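Local coordinates for protein possible galactose mutarotase (Streptomyces platensis subsp. rosaceus, PDB 4RNL) that is of unproven function but probably interconverts the alpha and beta anomers of galactose or a related aldose, at residues A[113-125]-A[136-150]. Sequence-based numbering, arbitrary orientation. Where two conformers were deposited one is given.
Sequences HGGPGGFSRVVWD and HRVSPDGEEGFPGAL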
# COMPACT_ATOMS: atom_id res chain seq x y z
N HIS A 113 11.45 -0.27 0.53
CA HIS A 113 10.44 0.65 -0.01
C HIS A 113 11.02 1.72 -0.93
O HIS A 113 10.57 2.87 -0.93
CB HIS A 113 9.63 1.31 1.13
CG HIS A 113 8.73 0.37 1.87
ND1 HIS A 113 8.21 -0.77 1.30
CD2 HIS A 113 8.24 0.42 3.13
CE1 HIS A 113 7.45 -1.40 2.19
NE2 HIS A 113 7.45 -0.69 3.31
N GLY A 114 12.03 1.36 -1.71
CA GLY A 114 12.54 2.28 -2.70
C GLY A 114 13.59 3.27 -2.22
O GLY A 114 14.04 4.11 -3.00
N GLY A 115 14.00 3.18 -0.96
CA GLY A 115 15.07 4.02 -0.46
C GLY A 115 14.58 5.27 0.25
O GLY A 115 13.38 5.53 0.28
N PRO A 116 15.51 6.05 0.83
CA PRO A 116 15.12 7.24 1.59
C PRO A 116 14.30 8.22 0.77
O PRO A 116 13.37 8.82 1.31
CB PRO A 116 16.47 7.86 1.97
CG PRO A 116 17.41 6.68 2.02
CD PRO A 116 16.96 5.80 0.88
N GLY A 117 14.65 8.39 -0.50
CA GLY A 117 13.87 9.24 -1.40
C GLY A 117 12.94 8.45 -2.32
O GLY A 117 12.76 8.82 -3.48
N GLY A 118 12.35 7.38 -1.80
CA GLY A 118 11.38 6.60 -2.55
C GLY A 118 10.13 7.39 -2.94
O GLY A 118 9.98 8.57 -2.58
N PHE A 119 9.23 6.72 -3.67
CA PHE A 119 8.05 7.36 -4.25
C PHE A 119 7.14 7.98 -3.19
O PHE A 119 6.37 8.90 -3.47
CB PHE A 119 7.23 6.35 -5.08
CG PHE A 119 7.88 5.92 -6.39
CD1 PHE A 119 9.16 6.33 -6.75
CD2 PHE A 119 7.17 5.10 -7.28
CE1 PHE A 119 9.73 5.93 -7.97
CE2 PHE A 119 7.74 4.69 -8.49
CZ PHE A 119 9.02 5.10 -8.84
N SER A 120 7.23 7.48 -1.96
CA SER A 120 6.36 7.96 -0.89
C SER A 120 6.82 9.29 -0.31
O SER A 120 6.12 9.89 0.51
CB SER A 120 6.29 6.93 0.23
OG SER A 120 7.55 6.78 0.83
N ARG A 121 7.98 9.77 -0.75
CA ARG A 121 8.55 11.01 -0.21
C ARG A 121 8.90 12.01 -1.30
O ARG A 121 9.77 12.86 -1.11
CB ARG A 121 9.80 10.70 0.62
CG ARG A 121 9.52 9.95 1.92
CD ARG A 121 10.15 8.58 1.91
NE ARG A 121 9.86 7.84 3.14
CZ ARG A 121 10.79 7.38 3.96
NH1 ARG A 121 12.08 7.57 3.69
NH2 ARG A 121 10.44 6.70 5.05
N VAL A 122 8.23 11.90 -2.44
CA VAL A 122 8.38 12.88 -3.52
C VAL A 122 7.01 13.39 -3.94
O VAL A 122 5.99 12.74 -3.68
CB VAL A 122 9.12 12.27 -4.74
CG1 VAL A 122 10.52 11.82 -4.35
CG2 VAL A 122 8.34 11.10 -5.31
N VAL A 123 6.98 14.56 -4.58
CA VAL A 123 5.72 15.16 -5.01
C VAL A 123 5.39 14.77 -6.45
O VAL A 123 6.25 14.84 -7.34
CB VAL A 123 5.73 16.69 -4.84
CG1 VAL A 123 4.43 17.31 -5.34
CG2 VAL A 123 5.95 17.07 -3.38
N TRP A 124 4.15 14.36 -6.67
CA TRP A 124 3.65 13.93 -7.98
C TRP A 124 2.81 15.00 -8.66
O TRP A 124 2.11 15.78 -7.99
CB TRP A 124 2.81 12.65 -7.80
CG TRP A 124 3.64 11.48 -7.33
CD1 TRP A 124 4.27 11.34 -6.14
CD2 TRP A 124 3.92 10.29 -8.08
NE1 TRP A 124 4.93 10.13 -6.09
CE2 TRP A 124 4.73 9.46 -7.27
CE3 TRP A 124 3.55 9.84 -9.35
CZ2 TRP A 124 5.19 8.22 -7.69
CZ3 TRP A 124 4.01 8.59 -9.77
CH2 TRP A 124 4.82 7.80 -8.95
N ASP A 125 2.88 15.07 -9.99
CA ASP A 125 1.97 15.92 -10.76
C ASP A 125 0.60 15.28 -10.71
O ASP A 125 0.49 14.06 -10.71
CB ASP A 125 2.41 16.00 -12.24
CG ASP A 125 3.68 16.78 -12.44
OD1 ASP A 125 4.04 17.58 -11.55
OD2 ASP A 125 4.32 16.60 -13.49
N HIS A 136 1.23 11.57 -11.74
CA HIS A 136 2.21 11.24 -12.77
C HIS A 136 3.58 11.76 -12.37
O HIS A 136 3.71 12.90 -11.95
CB HIS A 136 1.82 11.86 -14.11
CG HIS A 136 2.84 11.69 -15.19
ND1 HIS A 136 3.25 12.72 -16.00
CD2 HIS A 136 3.54 10.59 -15.59
CE1 HIS A 136 4.16 12.27 -16.86
NE2 HIS A 136 4.34 10.98 -16.63
N ARG A 137 4.61 10.92 -12.50
CA ARG A 137 5.97 11.36 -12.25
C ARG A 137 6.96 10.44 -12.93
O ARG A 137 6.79 9.22 -12.90
CB ARG A 137 6.26 11.37 -10.74
CG ARG A 137 7.66 11.86 -10.37
CD ARG A 137 7.91 11.73 -8.87
NE ARG A 137 9.24 12.19 -8.49
CZ ARG A 137 10.31 11.41 -8.42
NH1 ARG A 137 10.21 10.12 -8.72
NH2 ARG A 137 11.48 11.93 -8.06
N VAL A 138 7.97 11.01 -13.58
CA VAL A 138 9.05 10.21 -14.12
C VAL A 138 10.14 10.09 -13.07
O VAL A 138 10.64 11.11 -12.57
CB VAL A 138 9.65 10.83 -15.37
CG1 VAL A 138 10.80 9.96 -15.88
CG2 VAL A 138 8.57 11.01 -16.43
N SER A 139 10.51 8.86 -12.72
CA SER A 139 11.64 8.61 -11.83
C SER A 139 12.85 8.42 -12.72
O SER A 139 12.92 7.45 -13.49
CB SER A 139 11.37 7.35 -11.01
OG SER A 139 12.54 6.90 -10.32
N PRO A 140 13.81 9.36 -12.67
CA PRO A 140 14.88 9.30 -13.67
C PRO A 140 15.83 8.13 -13.48
O PRO A 140 15.87 7.53 -12.40
CB PRO A 140 15.63 10.63 -13.48
CG PRO A 140 15.24 11.11 -12.11
CD PRO A 140 13.87 10.58 -11.85
N ASP A 141 16.55 7.79 -14.55
CA ASP A 141 17.59 6.77 -14.53
C ASP A 141 18.53 7.03 -13.36
O ASP A 141 19.06 8.13 -13.21
CB ASP A 141 18.36 6.85 -15.86
CG ASP A 141 19.51 5.84 -15.95
OD1 ASP A 141 19.39 4.71 -15.43
OD2 ASP A 141 20.52 6.19 -16.57
N GLY A 142 18.72 6.02 -12.51
CA GLY A 142 19.64 6.14 -11.39
C GLY A 142 19.01 6.62 -10.09
O GLY A 142 19.68 6.65 -9.06
N GLU A 143 17.73 7.00 -10.12
CA GLU A 143 17.09 7.47 -8.89
C GLU A 143 17.08 6.37 -7.85
O GLU A 143 16.56 5.27 -8.10
CB GLU A 143 15.65 7.95 -9.15
CG GLU A 143 14.95 8.38 -7.87
CD GLU A 143 13.70 9.19 -8.13
OE1 GLU A 143 13.81 10.44 -8.24
OE2 GLU A 143 12.61 8.58 -8.23
N GLU A 144 17.67 6.67 -6.69
CA GLU A 144 17.86 5.69 -5.62
C GLU A 144 18.60 4.44 -6.08
O GLU A 144 18.45 3.37 -5.49
CB GLU A 144 16.53 5.32 -4.96
CG GLU A 144 15.91 6.44 -4.12
CD GLU A 144 16.72 6.76 -2.87
OE1 GLU A 144 17.57 5.92 -2.46
OE2 GLU A 144 16.53 7.85 -2.30
N GLY A 145 19.39 4.56 -7.14
CA GLY A 145 20.19 3.44 -7.61
C GLY A 145 19.52 2.55 -8.65
O GLY A 145 20.18 1.70 -9.23
N PHE A 146 18.22 2.73 -8.88
CA PHE A 146 17.50 1.90 -9.85
C PHE A 146 17.79 2.40 -11.26
O PHE A 146 17.73 3.60 -11.51
CB PHE A 146 15.99 1.92 -9.57
CG PHE A 146 15.61 1.28 -8.26
CD1 PHE A 146 15.39 -0.08 -8.17
CD2 PHE A 146 15.46 2.05 -7.11
CE1 PHE A 146 15.04 -0.68 -6.96
CE2 PHE A 146 15.11 1.46 -5.89
CZ PHE A 146 14.90 0.10 -5.82
N PRO A 147 18.10 1.48 -12.19
CA PRO A 147 18.43 1.90 -13.56
C PRO A 147 17.17 2.19 -14.39
O PRO A 147 16.10 1.65 -14.13
CB PRO A 147 19.17 0.68 -14.12
CG PRO A 147 18.54 -0.48 -13.41
CD PRO A 147 18.15 0.02 -12.03
N GLY A 148 17.30 3.08 -15.37
CA GLY A 148 16.20 3.37 -16.27
C GLY A 148 15.29 4.48 -15.77
O GLY A 148 14.98 4.56 -14.58
N ALA A 149 14.87 5.34 -16.69
CA ALA A 149 13.85 6.34 -16.36
C ALA A 149 12.50 5.65 -16.40
O ALA A 149 12.10 5.09 -17.43
CB ALA A 149 13.90 7.48 -17.36
N LEU A 150 11.78 5.70 -15.28
CA LEU A 150 10.49 5.02 -15.17
C LEU A 150 9.36 6.05 -15.19
O LEU A 150 9.24 6.87 -14.28
CB LEU A 150 10.43 4.19 -13.88
CG LEU A 150 9.22 3.26 -13.74
CD1 LEU A 150 9.31 2.08 -14.71
CD2 LEU A 150 9.06 2.77 -12.30
O HOH W 1 12.20 7.31 -5.73
O HOH W 2 14.15 10.78 -4.80
O HOH W 3 8.93 14.96 -7.80
O HOH W 4 2.62 15.47 -15.64
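Arg137 lies extended across Trp124 and Val122, its long aliphatic chain suiting it to join apolar surfaces to a charged end. Its CB sits over one face of the indole as a CH-pi contact, 3.7 Å from the centroid of the six-membered ring, while Val122 CG2 presses on a face of the guanidinium, 3.5 Å from Arg137 NE. With CG anti to the backbone N (chi1 -179°) and the chain straight as far as NE, the guanidinium meets Glu143 in an end-on salt bridge, Arg137 NH2 to Glu143 OE1 2.8 Å and NH1 to OE2 2.9 Å, both nearly straight (168°) and on syn lone pairs. Ser139 OG, which also pairs with Arg84, reaches OE2 from above the carboxylate plane, and its CB packs 3.7 Å from Phe119 CE1. Cutting Arg137 back to an alanine would probably leave Glu143 without its positive partner and Val122 without the flat group it packs on.

Farther along, Glu144, bent at chi2, accepts a hydrogen bond from Gly117 N (2.7 Å to Glu144 OE2, 141°) from above its carboxylate plane. Gly117 suits the Gly115–Gly118 type I turn because a side chain would clash with that oxygen.

Water links Gly117 O to Glu143 OE2, and another joins Val123 O to Arg137 NE. Behind these, Trp124 NE1 donates to Phe119 O at 3.2 Å, in the indole plane, fixing the ring's rotation. Asp125 and His136 form an antiparallel hydrogen-bonded pair, His136 N to Asp125 O 2.8 Å, where the loop enters outermost strand 125-129 of the galactose mutarotase-like beta-sandwich. The salt bridge thus braces 136-150 internally, presenting Arg137 to the loop, which Glu144 binds directly and Glu143 through water.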